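Local coordinates for uncharacterized protein SP1917 (Streptococcus pneumoniae, PDB 3C9P) that is of unknown function, a small mostly helical bacterial protein of the DUF2200 family, at residues 11-16 with 57-62; 36-41 with 97-102; 42-47 with 65-70; 71-76 with 93-98. All blocks are in the same frame, centred on the assembly; numbering follows the deposited sequence. Where two conformers were deposited one is given.

Contact 1: 11-16 with 57-62; sequences MKFAAV and VTYGDF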
loop_
_atom_site.group_PDB
_atom_site.type_symbol
_atom_site.label_atom_id
_atom_site.label_comp_id
_atom_site.label_asym_id
_atom_site.label_seq_id
_atom_site.Cartn_x
_atom_site.Cartn_y
_atom_site.Cartn_z
HETATM N N MSE A 11 4.165 8.883 11.508
HETATM C CA MSE A 11 5.009 9.498 10.468
HETATM C C MSE A 11 4.124 10.107 9.395
HETATM O O MSE A 11 3.046 9.604 9.130
HETATM C CB MSE A 11 5.981 8.484 9.886
HETATM C CG MSE A 11 6.918 7.948 10.987
HETATM SE SE MSE A 11 8.203 6.720 10.187
HETATM C CE MSE A 11 8.759 5.754 11.825
ATOM N N LYS A 12 4.562 11.223 8.814
ATOM C CA LYS A 12 3.736 11.916 7.819
ATOM C C LYS A 12 3.466 11.069 6.581
ATOM O O LYS A 12 4.385 10.476 6.014
ATOM C CB LYS A 12 4.354 13.265 7.445
ATOM C CG LYS A 12 4.478 14.231 8.633
ATOM C CD LYS A 12 3.141 14.609 9.219
ATOM C CE LYS A 12 3.268 15.661 10.383
ATOM N NZ LYS A 12 4.557 16.402 10.434
ATOM N N PHE A 13 2.195 11.020 6.162
ATOM C CA PHE A 13 1.823 10.291 4.952
ATOM C C PHE A 13 2.723 10.616 3.760
ATOM O O PHE A 13 3.215 9.717 3.077
ATOM C CB PHE A 13 0.357 10.560 4.554
ATOM C CG PHE A 13 0.015 10.019 3.203
ATOM C CD1 PHE A 13 -0.192 8.648 3.021
ATOM C CD2 PHE A 13 -0.021 10.868 2.088
ATOM C CE1 PHE A 13 -0.475 8.133 1.746
ATOM C CE2 PHE A 13 -0.272 10.361 0.829
ATOM C CZ PHE A 13 -0.503 8.986 0.649
ATOM N N ALA A 14 2.938 11.897 3.495
ATOM C CA ALA A 14 3.531 12.272 2.221
ATOM C C ALA A 14 4.953 11.711 2.064
ATOM O O ALA A 14 5.254 11.072 1.069
ATOM C CB ALA A 14 3.459 13.797 1.992
ATOM N N ALA A 15 5.813 11.921 3.057
ATOM C CA ALA A 15 7.148 11.342 3.043
ATOM C C ALA A 15 7.177 9.828 2.966
ATOM O O ALA A 15 7.969 9.251 2.214
ATOM C CB ALA A 15 7.925 11.796 4.264
ATOM N N VAL A 16 6.349 9.168 3.770
ATOM C CA VAL A 16 6.290 7.697 3.718
ATOM C C VAL A 16 5.865 7.194 2.319
ATOM O O VAL A 16 6.479 6.263 1.770
ATOM C CB VAL A 16 5.375 7.100 4.840
ATOM C CG1 VAL A 16 5.329 5.548 4.734
ATOM C CG2 VAL A 16 5.920 7.522 6.249
ATOM N N VAL A 57 -1.483 15.007 7.051
ATOM C CA VAL A 57 -2.044 13.749 7.556
ATOM C C VAL A 57 -0.931 12.719 7.816
ATOM O O VAL A 57 0.064 12.683 7.090
ATOM C CB VAL A 57 -3.102 13.190 6.552
ATOM C CG1 VAL A 57 -2.465 12.832 5.232
ATOM C CG2 VAL A 57 -3.893 11.987 7.123
ATOM N N THR A 58 -1.094 11.910 8.860
ATOM C CA THR A 58 -0.134 10.851 9.153
ATOM C C THR A 58 -0.420 9.639 8.304
ATOM O O THR A 58 -1.544 9.460 7.784
ATOM C CB THR A 58 -0.145 10.412 10.627
ATOM O OG1 THR A 58 -1.401 9.788 10.937
ATOM C CG2 THR A 58 0.131 11.628 11.574
ATOM N N TYR A 59 0.602 8.811 8.150
ATOM C CA TYR A 59 0.452 7.549 7.426
ATOM C C TYR A 59 -0.646 6.700 8.057
ATOM O O TYR A 59 -1.485 6.119 7.346
ATOM C CB TYR A 59 1.796 6.787 7.405
ATOM C CG TYR A 59 1.922 5.784 6.267
ATOM C CD1 TYR A 59 1.830 6.191 4.928
ATOM C CD2 TYR A 59 2.153 4.429 6.539
ATOM C CE1 TYR A 59 1.977 5.266 3.869
ATOM C CE2 TYR A 59 2.260 3.497 5.504
ATOM C CZ TYR A 59 2.179 3.920 4.183
ATOM O OH TYR A 59 2.285 3.001 3.178
ATOM N N GLY A 60 -0.675 6.659 9.390
ATOM C CA GLY A 60 -1.702 5.878 10.083
ATOM C C GLY A 60 -3.096 6.422 9.779
ATOM O O GLY A 60 -4.040 5.662 9.518
ATOM N N ASP A 61 -3.230 7.738 9.826
ATOM C CA ASP A 61 -4.538 8.354 9.609
ATOM C C ASP A 61 -5.048 8.199 8.161
ATOM O O ASP A 61 -6.264 8.116 7.940
ATOM C CB ASP A 61 -4.512 9.801 10.040
ATOM C CG ASP A 61 -4.716 9.972 11.553
ATOM O OD1 ASP A 61 -5.057 8.990 12.274
ATOM O OD2 ASP A 61 -4.543 11.111 12.019
ATOM N N PHE A 62 -4.128 8.147 7.198
ATOM C CA PHE A 62 -4.465 7.784 5.801
ATOM C C PHE A 62 -5.163 6.413 5.715
ATOM O O PHE A 62 -6.247 6.283 5.127
ATOM C CB PHE A 62 -3.202 7.811 4.929
ATOM C CG PHE A 62 -3.439 7.424 3.497
ATOM C CD1 PHE A 62 -3.885 8.361 2.571
ATOM C CD2 PHE A 62 -3.223 6.128 3.081
ATOM C CE1 PHE A 62 -4.091 8.001 1.225
ATOM C CE2 PHE A 62 -3.437 5.753 1.730
ATOM C CZ PHE A 62 -3.864 6.706 0.817
HETATM O O HOH W 1 1.248 14.003 5.000
#
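With CG anti to the backbone N in both F13 (chi1 170°) and F62 (chi1 179°), the two phenyl rings leave their helices so as to overlap in an offset stack. Their centroids lie 4.2 Å apart and the planes are inclined by 22°, F13 CE1 sitting over the centre of the F62 ring. V16, whose CG1 is likewise anti to its N, sets that methyl squarely above the ring of Y59, 3.4 Å from CG1 to the ring centroid, a CH-pi contact almost on the ring normal. Between these two aromatic contacts F13 CD1 also touches Y59 CD1. The backbones are tied where the two helices start. Y59 N donates a bond of 2.7 Å to M11 O, and F13 N reaches V57 O at 2.9 Å. V57 O also accepts a hydrogen bond from a water that in turn accepts from A14 N, so a single carbonyl serves two amides, one directly and one through water. T58 OG1 accepts from D61 N, capping its helix, while V49 and C52 of helix 46-52 touch both stacked rings. The backbone part is a single beta bridge, K12 with T58, joining the N-terminal ends of helices 13-26 and 59-64 alongside the aromatic packing.

Contact 2: 36-41 with 97-102; sequences QVTSWL and RRLDKL. With EDO (1,2-ethanediol), chain B.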
loop_
_atom_site.group_PDB
_atom_site.type_symbol
_atom_site.label_atom_id
_atom_site.label_comp_id
_atom_site.label_asym_id
_atom_site.label_seq_id
_atom_site.Cartn_x
_atom_site.Cartn_y
_atom_site.Cartn_z
ATOM N N GLN A 36 -2.175 3.465 -8.437
ATOM C CA GLN A 36 -3.199 2.515 -8.889
ATOM C C GLN A 36 -3.429 1.387 -7.865
ATOM O O GLN A 36 -4.563 1.084 -7.517
ATOM C CB GLN A 36 -2.857 1.977 -10.299
ATOM C CG GLN A 36 -3.097 3.040 -11.429
ATOM C CD GLN A 36 -2.443 2.720 -12.780
ATOM O OE1 GLN A 36 -1.633 1.790 -12.912
ATOM N NE2 GLN A 36 -2.781 3.522 -13.796
ATOM N N VAL A 37 -2.357 0.763 -7.377
ATOM C CA VAL A 37 -2.545 -0.332 -6.381
ATOM C C VAL A 37 -3.002 0.212 -5.010
ATOM O O VAL A 37 -3.747 -0.455 -4.300
ATOM C CB VAL A 37 -1.304 -1.306 -6.216
ATOM C CG1 VAL A 37 -0.872 -1.927 -7.598
ATOM C CG2 VAL A 37 -0.119 -0.601 -5.525
ATOM N N THR A 38 -2.582 1.427 -4.654
ATOM C CA THR A 38 -3.014 2.039 -3.400
ATOM C C THR A 38 -4.526 2.325 -3.479
ATOM O O THR A 38 -5.272 2.023 -2.542
ATOM C CB THR A 38 -2.237 3.337 -3.109
ATOM O OG1 THR A 38 -0.832 3.037 -3.059
ATOM C CG2 THR A 38 -2.686 3.957 -1.773
ATOM N N SER A 39 -4.949 2.938 -4.573
ATOM C CA SER A 39 -6.372 3.201 -4.835
ATOM C C SER A 39 -7.225 1.909 -4.794
ATOM O O SER A 39 -8.276 1.858 -4.161
ATOM C CB SER A 39 -6.512 3.857 -6.207
ATOM O OG SER A 39 -7.889 4.079 -6.513
ATOM N N TRP A 40 -6.747 0.869 -5.464
ATOM C CA TRP A 40 -7.427 -0.427 -5.465
ATOM C C TRP A 40 -7.623 -0.971 -4.048
ATOM O O TRP A 40 -8.728 -1.345 -3.661
ATOM C CB TRP A 40 -6.640 -1.422 -6.327
ATOM C CG TRP A 40 -7.252 -2.789 -6.331
ATOM C CD1 TRP A 40 -8.322 -3.220 -7.050
ATOM C CD2 TRP A 40 -6.811 -3.896 -5.567
ATOM N NE1 TRP A 40 -8.573 -4.540 -6.785
ATOM C CE2 TRP A 40 -7.646 -4.981 -5.881
ATOM C CE3 TRP A 40 -5.746 -4.088 -4.675
ATOM C CZ2 TRP A 40 -7.488 -6.230 -5.309
ATOM C CZ3 TRP A 40 -5.597 -5.335 -4.088
ATOM C CH2 TRP A 40 -6.445 -6.396 -4.433
ATOM N N LEU A 41 -6.553 -0.966 -3.267
ATOM C CA LEU A 41 -6.583 -1.505 -1.910
ATOM C C LEU A 41 -7.522 -0.763 -0.976
ATOM O O LEU A 41 -8.309 -1.385 -0.241
ATOM C CB LEU A 41 -5.167 -1.495 -1.292
ATOM C CG LEU A 41 -5.104 -1.868 0.181
ATOM C CD1 LEU A 41 -5.500 -3.365 0.383
ATOM C CD2 LEU A 41 -3.703 -1.617 0.729
ATOM N N ARG A 97 0.895 -3.348 5.670
ATOM C CA ARG A 97 1.780 -4.380 5.138
ATOM C C ARG A 97 1.217 -4.982 3.861
ATOM O O ARG A 97 1.982 -5.390 3.002
ATOM C CB ARG A 97 2.073 -5.463 6.175
ATOM C CG ARG A 97 2.938 -4.967 7.354
ATOM C CD ARG A 97 4.330 -4.538 6.846
ATOM N NE ARG A 97 5.227 -4.193 7.944
ATOM C CZ ARG A 97 5.808 -3.008 8.111
ATOM N NH1 ARG A 97 5.595 -2.023 7.261
ATOM N NH2 ARG A 97 6.618 -2.814 9.139
ATOM N N ARG A 98 -0.107 -5.016 3.717
ATOM C CA ARG A 98 -0.684 -5.454 2.427
ATOM C C ARG A 98 -0.298 -4.480 1.312
ATOM O O ARG A 98 0.074 -4.918 0.209
ATOM C CB ARG A 98 -2.205 -5.613 2.504
ATOM C CG ARG A 98 -2.657 -6.806 3.305
ATOM C CD ARG A 98 -4.163 -6.796 3.502
ATOM N NE ARG A 98 -4.582 -8.021 4.186
ATOM C CZ ARG A 98 -5.561 -8.122 5.075
ATOM N NH1 ARG A 98 -6.262 -7.061 5.455
ATOM N NH2 ARG A 98 -5.837 -9.308 5.594
ATOM N N LEU A 99 -0.336 -3.176 1.588
ATOM C CA LEU A 99 0.205 -2.222 0.578
ATOM C C LEU A 99 1.695 -2.456 0.267
ATOM O O LEU A 99 2.122 -2.427 -0.908
ATOM C CB LEU A 99 -0.061 -0.750 0.938
ATOM C CG LEU A 99 0.426 0.244 -0.141
ATOM C CD1 LEU A 99 -0.276 0.016 -1.477
ATOM C CD2 LEU A 99 0.267 1.696 0.328
ATOM N N ASP A 100 2.486 -2.713 1.304
ATOM C CA ASP A 100 3.914 -2.988 1.091
ATOM C C ASP A 100 4.117 -4.171 0.158
ATOM O O ASP A 100 5.054 -4.154 -0.658
ATOM C CB ASP A 100 4.664 -3.250 2.386
ATOM C CG ASP A 100 4.840 -1.987 3.247
ATOM O OD1 ASP A 100 5.073 -0.875 2.726
ATOM O OD2 ASP A 100 4.768 -2.125 4.475
ATOM N N LYS A 101 3.283 -5.210 0.306
ATOM C CA LYS A 101 3.344 -6.392 -0.561
ATOM C C LYS A 101 3.015 -6.020 -2.012
ATOM O O LYS A 101 3.714 -6.457 -2.935
ATOM C CB LYS A 101 2.394 -7.501 -0.044
ATOM C CG LYS A 101 2.491 -8.840 -0.771
ATOM C CD LYS A 101 3.862 -9.467 -0.598
ATOM C CE LYS A 101 3.789 -10.978 -0.671
ATOM N NZ LYS A 101 5.189 -11.507 -0.577
ATOM N N LEU A 102 1.972 -5.208 -2.216
ATOM C CA LEU A 102 1.594 -4.798 -3.577
ATOM C C LEU A 102 2.719 -3.996 -4.247
ATOM O O LEU A 102 3.000 -4.175 -5.430
ATOM C CB LEU A 102 0.281 -3.985 -3.589
ATOM C CG LEU A 102 -0.960 -4.666 -2.980
ATOM C CD1 LEU A 102 -2.191 -3.705 -2.922
ATOM C CD2 LEU A 102 -1.307 -5.926 -3.781
HETATM C C1 EDO B . 5.835 0.694 5.653
HETATM O O1 EDO B . 7.151 0.324 5.239
HETATM C C2 EDO B . 5.459 1.977 4.938
HETATM O O2 EDO B . 6.307 2.133 3.800
#
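Helix-helix packing at the centre of a mostly helical fold is the theme here: segments 36-41 and 97-102 run roughly antiparallel, their axes 10.0 Å apart and their directions at 144°. The side chains of L99 and L102 meet V37, T38, W40 and L41. V37 and L102 pass alongside with opposed directions, V37 CG2 lying 3.9 Å from L102 CB. The other end of L102, its CD1 methyl, lies near the plane of the W40 indole at the ring edge, 4.0 Å from CZ3, and also touches L41 CB. L41 has CG anti to its backbone N (chi1 173°), which carries CD2 across to L99 CB at 3.7 Å. L99 in turn lays CD1 against T38 OG1, 3.5 Å away; that hydroxyl is engaged with V34 O in its own helix, so a polar atom is accommodated in an apolar setting. Away from the interface, R97 NH1 bonds D100 OD2 in a salt bridge beside a bound ethanediol, probably from the crystallisation liquor. Around the pair, helix 112-119 covers W40 and L102 through Y119, helix 13-26 reaches T38 with Y17 and L99 with L20, and helix 59-64 adds F62 against T38 and F63 against L99.

Contact 3: 42-47 with 65-70; sequences TGYEVS and QAPYYV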
loop_
_atom_site.group_PDB
_atom_site.type_symbol
_atom_site.label_atom_id
_atom_site.label_comp_id
_atom_site.label_asym_id
_atom_site.label_seq_id
_atom_site.Cartn_x
_atom_site.Cartn_y
_atom_site.Cartn_z
ATOM N N THR A 42 -7.430 0.563 -0.999
ATOM C CA THR A 42 -8.068 1.391 0.017
ATOM C C THR A 42 -9.436 1.951 -0.386
ATOM O O THR A 42 -10.212 2.334 0.477
ATOM C CB THR A 42 -7.162 2.585 0.353
ATOM O OG1 THR A 42 -6.994 3.346 -0.834
ATOM C CG2 THR A 42 -5.777 2.114 0.870
ATOM N N GLY A 43 -9.730 2.024 -1.680
ATOM C CA GLY A 43 -10.956 2.677 -2.143
ATOM C C GLY A 43 -10.813 4.183 -2.378
ATOM O O GLY A 43 -11.721 4.809 -2.909
ATOM N N TYR A 44 -9.687 4.775 -1.973
ATOM C CA TYR A 44 -9.370 6.174 -2.321
ATOM C C TYR A 44 -9.238 6.290 -3.838
ATOM O O TYR A 44 -8.670 5.387 -4.466
ATOM C CB TYR A 44 -8.010 6.556 -1.754
ATOM C CG TYR A 44 -7.977 6.939 -0.294
ATOM C CD1 TYR A 44 -8.703 8.024 0.192
ATOM C CD2 TYR A 44 -7.146 6.250 0.590
ATOM C CE1 TYR A 44 -8.624 8.391 1.566
ATOM C CE2 TYR A 44 -7.060 6.600 1.928
ATOM C CZ TYR A 44 -7.808 7.663 2.414
ATOM O OH TYR A 44 -7.668 8.006 3.746
ATOM N N GLU A 45 -9.752 7.386 -4.405
ATOM C CA GLU A 45 -9.510 7.735 -5.817
ATOM C C GLU A 45 -8.043 8.131 -5.925
ATOM O O GLU A 45 -7.475 8.607 -4.962
ATOM C CB GLU A 45 -10.389 8.909 -6.270
ATOM C CG GLU A 45 -11.904 8.628 -6.310
ATOM C CD GLU A 45 -12.285 7.368 -7.103
ATOM O OE1 GLU A 45 -11.757 7.163 -8.218
ATOM O OE2 GLU A 45 -13.118 6.562 -6.601
ATOM N N VAL A 46 -7.410 7.882 -7.066
ATOM C CA VAL A 46 -6.025 8.315 -7.244
ATOM C C VAL A 46 -5.888 9.802 -6.904
ATOM O O VAL A 46 -4.908 10.203 -6.261
ATOM C CB VAL A 46 -5.542 8.034 -8.687
ATOM C CG1 VAL A 46 -4.204 8.789 -9.000
ATOM C CG2 VAL A 46 -5.413 6.535 -8.874
ATOM N N SER A 47 -6.881 10.609 -7.290
ATOM C CA SER A 47 -6.804 12.049 -7.026
ATOM C C SER A 47 -6.830 12.338 -5.525
ATOM O O SER A 47 -6.222 13.319 -5.088
ATOM C CB SER A 47 -7.909 12.843 -7.731
ATOM O OG SER A 47 -9.197 12.348 -7.360
ATOM N N GLN A 65 -8.630 6.104 7.634
ATOM C CA GLN A 65 -9.748 6.775 6.942
ATOM C C GLN A 65 -10.031 6.299 5.512
ATOM O O GLN A 65 -10.833 6.935 4.765
ATOM C CB GLN A 65 -9.515 8.285 6.979
ATOM C CG GLN A 65 -9.558 8.828 8.418
ATOM C CD GLN A 65 -9.169 10.292 8.498
ATOM O OE1 GLN A 65 -8.028 10.658 8.216
ATOM N NE2 GLN A 65 -10.114 11.138 8.877
ATOM N N ALA A 66 -9.407 5.190 5.131
ATOM C CA ALA A 66 -9.631 4.595 3.808
ATOM C C ALA A 66 -11.123 4.394 3.605
ATOM O O ALA A 66 -11.828 3.894 4.502
ATOM C CB ALA A 66 -8.902 3.272 3.675
ATOM N N PRO A 67 -11.640 4.833 2.453
ATOM C CA PRO A 67 -13.106 4.753 2.294
ATOM C C PRO A 67 -13.694 3.352 2.146
ATOM O O PRO A 67 -14.827 3.124 2.558
ATOM C CB PRO A 67 -13.388 5.561 1.013
ATOM C CG PRO A 67 -12.078 5.881 0.417
ATOM C CD PRO A 67 -10.958 5.465 1.309
ATOM N N TYR A 68 -12.969 2.421 1.538
ATOM C CA TYR A 68 -13.568 1.133 1.221
ATOM C C TYR A 68 -12.501 0.093 0.913
ATOM O O TYR A 68 -12.085 -0.054 -0.237
ATOM C CB TYR A 68 -14.494 1.247 0.010
ATOM C CG TYR A 68 -15.587 0.202 -0.012
ATOM C CD1 TYR A 68 -15.337 -1.114 -0.414
ATOM C CD2 TYR A 68 -16.885 0.542 0.386
ATOM C CE1 TYR A 68 -16.384 -2.062 -0.401
ATOM C CE2 TYR A 68 -17.914 -0.378 0.389
ATOM C CZ TYR A 68 -17.660 -1.674 0.007
ATOM O OH TYR A 68 -18.731 -2.557 0.015
ATOM N N TYR A 69 -12.092 -0.662 1.924
ATOM C CA TYR A 69 -11.058 -1.672 1.681
ATOM C C TYR A 69 -11.624 -2.767 0.809
ATOM O O TYR A 69 -12.740 -3.252 1.069
ATOM C CB TYR A 69 -10.567 -2.237 3.009
ATOM C CG TYR A 69 -9.548 -1.335 3.677
ATOM C CD1 TYR A 69 -8.213 -1.331 3.231
ATOM C CD2 TYR A 69 -9.906 -0.498 4.734
ATOM C CE1 TYR A 69 -7.269 -0.522 3.819
ATOM C CE2 TYR A 69 -8.947 0.327 5.349
ATOM C CZ TYR A 69 -7.637 0.288 4.880
ATOM O OH TYR A 69 -6.684 1.065 5.441
ATOM N N VAL A 70 -10.860 -3.161 -0.211
ATOM C CA VAL A 70 -11.334 -4.121 -1.223
ATOM C C VAL A 70 -11.373 -5.530 -0.609
ATOM O O VAL A 70 -10.449 -5.913 0.127
ATOM C CB VAL A 70 -10.450 -4.033 -2.510
ATOM C CG1 VAL A 70 -9.053 -4.643 -2.281
ATOM C CG2 VAL A 70 -11.125 -4.648 -3.747
#
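T42 O receives the backbone N-H of Y68 at 3.0 Å. The same oxygen lies against P67 CD and A66 CB, so the 65-70 segment lies close against the C-terminal end of helix 31-42. G43, with positive phi (88°), turns the chain out of the helix here; its CA makes a CH...O contact with Y68 O at 3.5 Å. One residue on, Y44 has CG anti to its carbonyl carbon (chi1 -81°) and presents its ring to the proline: P67 CD stands over the ring centre, 3.6 Å from the centroid and 12° off the normal. Further along that ring, Y44 CE2 meets A66 CB, while the hydroxyl is bonded to F62 O. T42 OG1 closes an ST turn by accepting from Y44 N at 3.3 Å, and is also bonded to T38 O. A single backbone bond, supported by the proline-tyrosine CH-pi contact, thus fastens the turn between helices 31-42 and 46-52 to the loop after helix 59-64, and T42 OG1 and Y44 OH both have partners within the chain.

Contact 4: 71-76 with 93-98; sequences PERIAI and MQEIRR
R73 grips the carboxylate of E95 side-on, NE and NH2 both closing on OE2, at 2.9 Å from NE and 3.2 Å from NH2. OE2 lies near the guanidinium plane, and the carboxylate is turned 36° against it. The other oxygen, E95 OE1, accepts from R98 NH1 at 3.0 Å, the donor standing above the carboxylate plane, so one glutamate bridges two arginines. Their guanidinium groups stand almost perpendicular, at 85°, and the shared carboxylate probably offsets the closeness of R73 NE to R98 NH1. E95 reaches this position with its chain bent at chi2 (-57°), whereas R73 and R98 are both extended from CG to NE. The second terminal nitrogen of R98, NH2, bonds a water at 3.0 Å that donates to I76 O at 2.7 Å, linking the side chain to the backbone of the 71-76 segment. Packing follows outside the charges: I74 runs alongside R98, its CD1 3.6 Å from NH2, and I76 CD1 rests against R98 CB. The 3-10 turn of 71-75 is thereby held on helix 91-107. Helix 31-42 flanks it, W40 meeting E72 and I76 and L41 meeting R73, while F63 of helix 59-64 touches E95.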
loop_
_atom_site.group_PDB
_atom_site.type_symbol
_atom_site.label_atom_id
_atom_site.label_comp_id
_atom_site.label_asym_id
_atom_site.label_seq_id
_atom_site.Cartn_x
_atom_site.Cartn_y
_atom_site.Cartn_z
ATOM N N PRO A 71 -12.463 -6.287 -0.856
ATOM C CA PRO A 71 -12.574 -7.623 -0.281
ATOM C C PRO A 71 -11.393 -8.550 -0.635
ATOM O O PRO A 71 -10.969 -9.332 0.202
ATOM C CB PRO A 71 -13.902 -8.163 -0.860
ATOM C CG PRO A 71 -14.696 -6.939 -1.196
ATOM C CD PRO A 71 -13.674 -5.902 -1.608
ATOM N N GLU A 72 -10.848 -8.418 -1.841
ATOM C CA GLU A 72 -9.816 -9.332 -2.323
ATOM C C GLU A 72 -8.474 -9.140 -1.610
ATOM O O GLU A 72 -7.527 -9.889 -1.841
ATOM C CB GLU A 72 -9.654 -9.165 -3.839
ATOM C CG GLU A 72 -10.834 -9.742 -4.654
ATOM C CD GLU A 72 -12.093 -8.846 -4.660
ATOM O OE1 GLU A 72 -12.047 -7.683 -4.185
ATOM O OE2 GLU A 72 -13.132 -9.309 -5.165
ATOM N N ARG A 73 -8.390 -8.137 -0.739
ATOM C CA ARG A 73 -7.129 -7.854 -0.053
ATOM C C ARG A 73 -6.771 -8.955 0.949
ATOM O O ARG A 73 -5.619 -9.096 1.341
ATOM C CB ARG A 73 -7.196 -6.489 0.641
ATOM C CG ARG A 73 -7.984 -6.501 1.932
ATOM C CD ARG A 73 -8.265 -5.094 2.446
ATOM N NE ARG A 73 -8.803 -5.194 3.802
ATOM C CZ ARG A 73 -10.021 -5.620 4.109
ATOM N NH1 ARG A 73 -10.886 -5.961 3.143
ATOM N NH2 ARG A 73 -10.370 -5.699 5.394
ATOM N N ILE A 74 -7.768 -9.750 1.350
ATOM C CA ILE A 74 -7.553 -10.880 2.245
ATOM C C ILE A 74 -6.639 -11.936 1.563
ATOM O O ILE A 74 -5.945 -12.713 2.234
ATOM C CB ILE A 74 -8.926 -11.504 2.620
ATOM C CG1 ILE A 74 -9.852 -10.456 3.305
ATOM C CG2 ILE A 74 -8.811 -12.824 3.422
ATOM C CD1 ILE A 74 -9.237 -9.628 4.411
ATOM N N ALA A 75 -6.649 -11.960 0.234
ATOM C CA ALA A 75 -5.780 -12.874 -0.526
ATOM C C ALA A 75 -4.318 -12.414 -0.631
ATOM O O ALA A 75 -3.470 -13.190 -1.103
ATOM C CB ALA A 75 -6.371 -13.125 -1.930
ATOM N N ILE A 76 -4.028 -11.172 -0.212
ATOM C CA ILE A 76 -2.646 -10.678 -0.137
ATOM C C ILE A 76 -1.962 -11.314 1.089
ATOM O O ILE A 76 -1.951 -10.756 2.216
ATOM C CB ILE A 76 -2.550 -9.127 -0.097
ATOM C CG1 ILE A 76 -3.344 -8.501 -1.254
ATOM C CG2 ILE A 76 -1.080 -8.696 -0.165
ATOM C CD1 ILE A 76 -3.686 -6.993 -1.053
HETATM N N MSE A 93 -1.686 -2.095 11.042
HETATM C CA MSE A 93 -0.422 -2.563 10.484
HETATM C C MSE A 93 -0.677 -3.605 9.363
HETATM O O MSE A 93 0.071 -3.684 8.390
HETATM C CB MSE A 93 0.465 -3.160 11.571
HETATM C CG MSE A 93 1.916 -3.489 11.124
HETATM SE SE MSE A 93 2.860 -1.886 10.437
HETATM C CE MSE A 93 3.402 -1.127 12.149
ATOM N N GLN A 94 -1.708 -4.430 9.522
ATOM C CA GLN A 94 -1.965 -5.460 8.525
ATOM C C GLN A 94 -2.301 -4.855 7.150
ATOM O O GLN A 94 -1.781 -5.333 6.146
ATOM C CB GLN A 94 -3.008 -6.466 9.028
ATOM C CG GLN A 94 -3.211 -7.653 8.136
ATOM C CD GLN A 94 -4.227 -8.642 8.700
ATOM O OE1 GLN A 94 -5.385 -8.299 8.941
ATOM N NE2 GLN A 94 -3.798 -9.874 8.897
ATOM N N GLU A 95 -3.121 -3.798 7.106
ATOM C CA GLU A 95 -3.453 -3.096 5.845
ATOM C C GLU A 95 -2.215 -2.414 5.262
ATOM O O GLU A 95 -2.007 -2.414 4.050
ATOM C CB GLU A 95 -4.570 -2.049 6.046
ATOM C CG GLU A 95 -5.897 -2.589 6.657
ATOM C CD GLU A 95 -6.549 -3.727 5.857
ATOM O OE1 GLU A 95 -5.978 -4.180 4.845
ATOM O OE2 GLU A 95 -7.656 -4.165 6.247
ATOM N N ILE A 96 -1.402 -1.831 6.139
ATOM C CA ILE A 96 -0.166 -1.157 5.731
ATOM C C ILE A 96 0.765 -2.172 5.061
ATOM O O ILE A 96 1.355 -1.890 4.012
ATOM C CB ILE A 96 0.522 -0.480 6.940
ATOM C CG1 ILE A 96 -0.249 0.804 7.313
ATOM C CG2 ILE A 96 2.038 -0.225 6.687
ATOM C CD1 ILE A 96 0.211 1.528 8.649
ATOM N N ARG A 97 0.895 -3.348 5.670
ATOM C CA ARG A 97 1.780 -4.380 5.138
ATOM C C ARG A 97 1.217 -4.982 3.861
ATOM O O ARG A 97 1.982 -5.390 3.002
ATOM C CB ARG A 97 2.073 -5.463 6.175
ATOM C CG ARG A 97 2.938 -4.967 7.354
ATOM C CD ARG A 97 4.330 -4.538 6.846
ATOM N NE ARG A 97 5.227 -4.193 7.944
ATOM C CZ ARG A 97 5.808 -3.008 8.111
ATOM N NH1 ARG A 97 5.595 -2.023 7.261
ATOM N NH2 ARG A 97 6.618 -2.814 9.139
ATOM N N ARG A 98 -0.107 -5.016 3.717
ATOM C CA ARG A 98 -0.684 -5.454 2.427
ATOM C C ARG A 98 -0.298 -4.480 1.312
ATOM O O ARG A 98 0.074 -4.918 0.209
ATOM C CB ARG A 98 -2.205 -5.613 2.504
ATOM C CG ARG A 98 -2.657 -6.806 3.305
ATOM C CD ARG A 98 -4.163 -6.796 3.502
ATOM N NE ARG A 98 -4.582 -8.021 4.186
ATOM C CZ ARG A 98 -5.561 -8.122 5.075
ATOM N NH1 ARG A 98 -6.262 -7.061 5.455
ATOM N NH2 ARG A 98 -5.837 -9.308 5.594
HETATM O O HOH W 2 -3.604 -10.865 4.392
#

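Burial alone does not set the chemistry of the four contacts. The centre of contact 2 lies about 3 Å from the centre of the chain, and its helix pair is joined by van der Waals contacts, mostly between apolar side chains, whereas contact 3, at the surface, depends on backbone polarity and one proline-aromatic contact. Contact 1 is intermediate: its rings turn inward while its backbone bridge lies further out. Contact 4 is also buried, yet it carries charge, arranged as a network in which two arginines share one glutamate. Contacts 2 and 4 both use helix 91-107 and meet where L41 packs on R73. F62 connects contact 1 with contact 3 through Y44, and L41 O bonds V70 N between contacts 2 and 3.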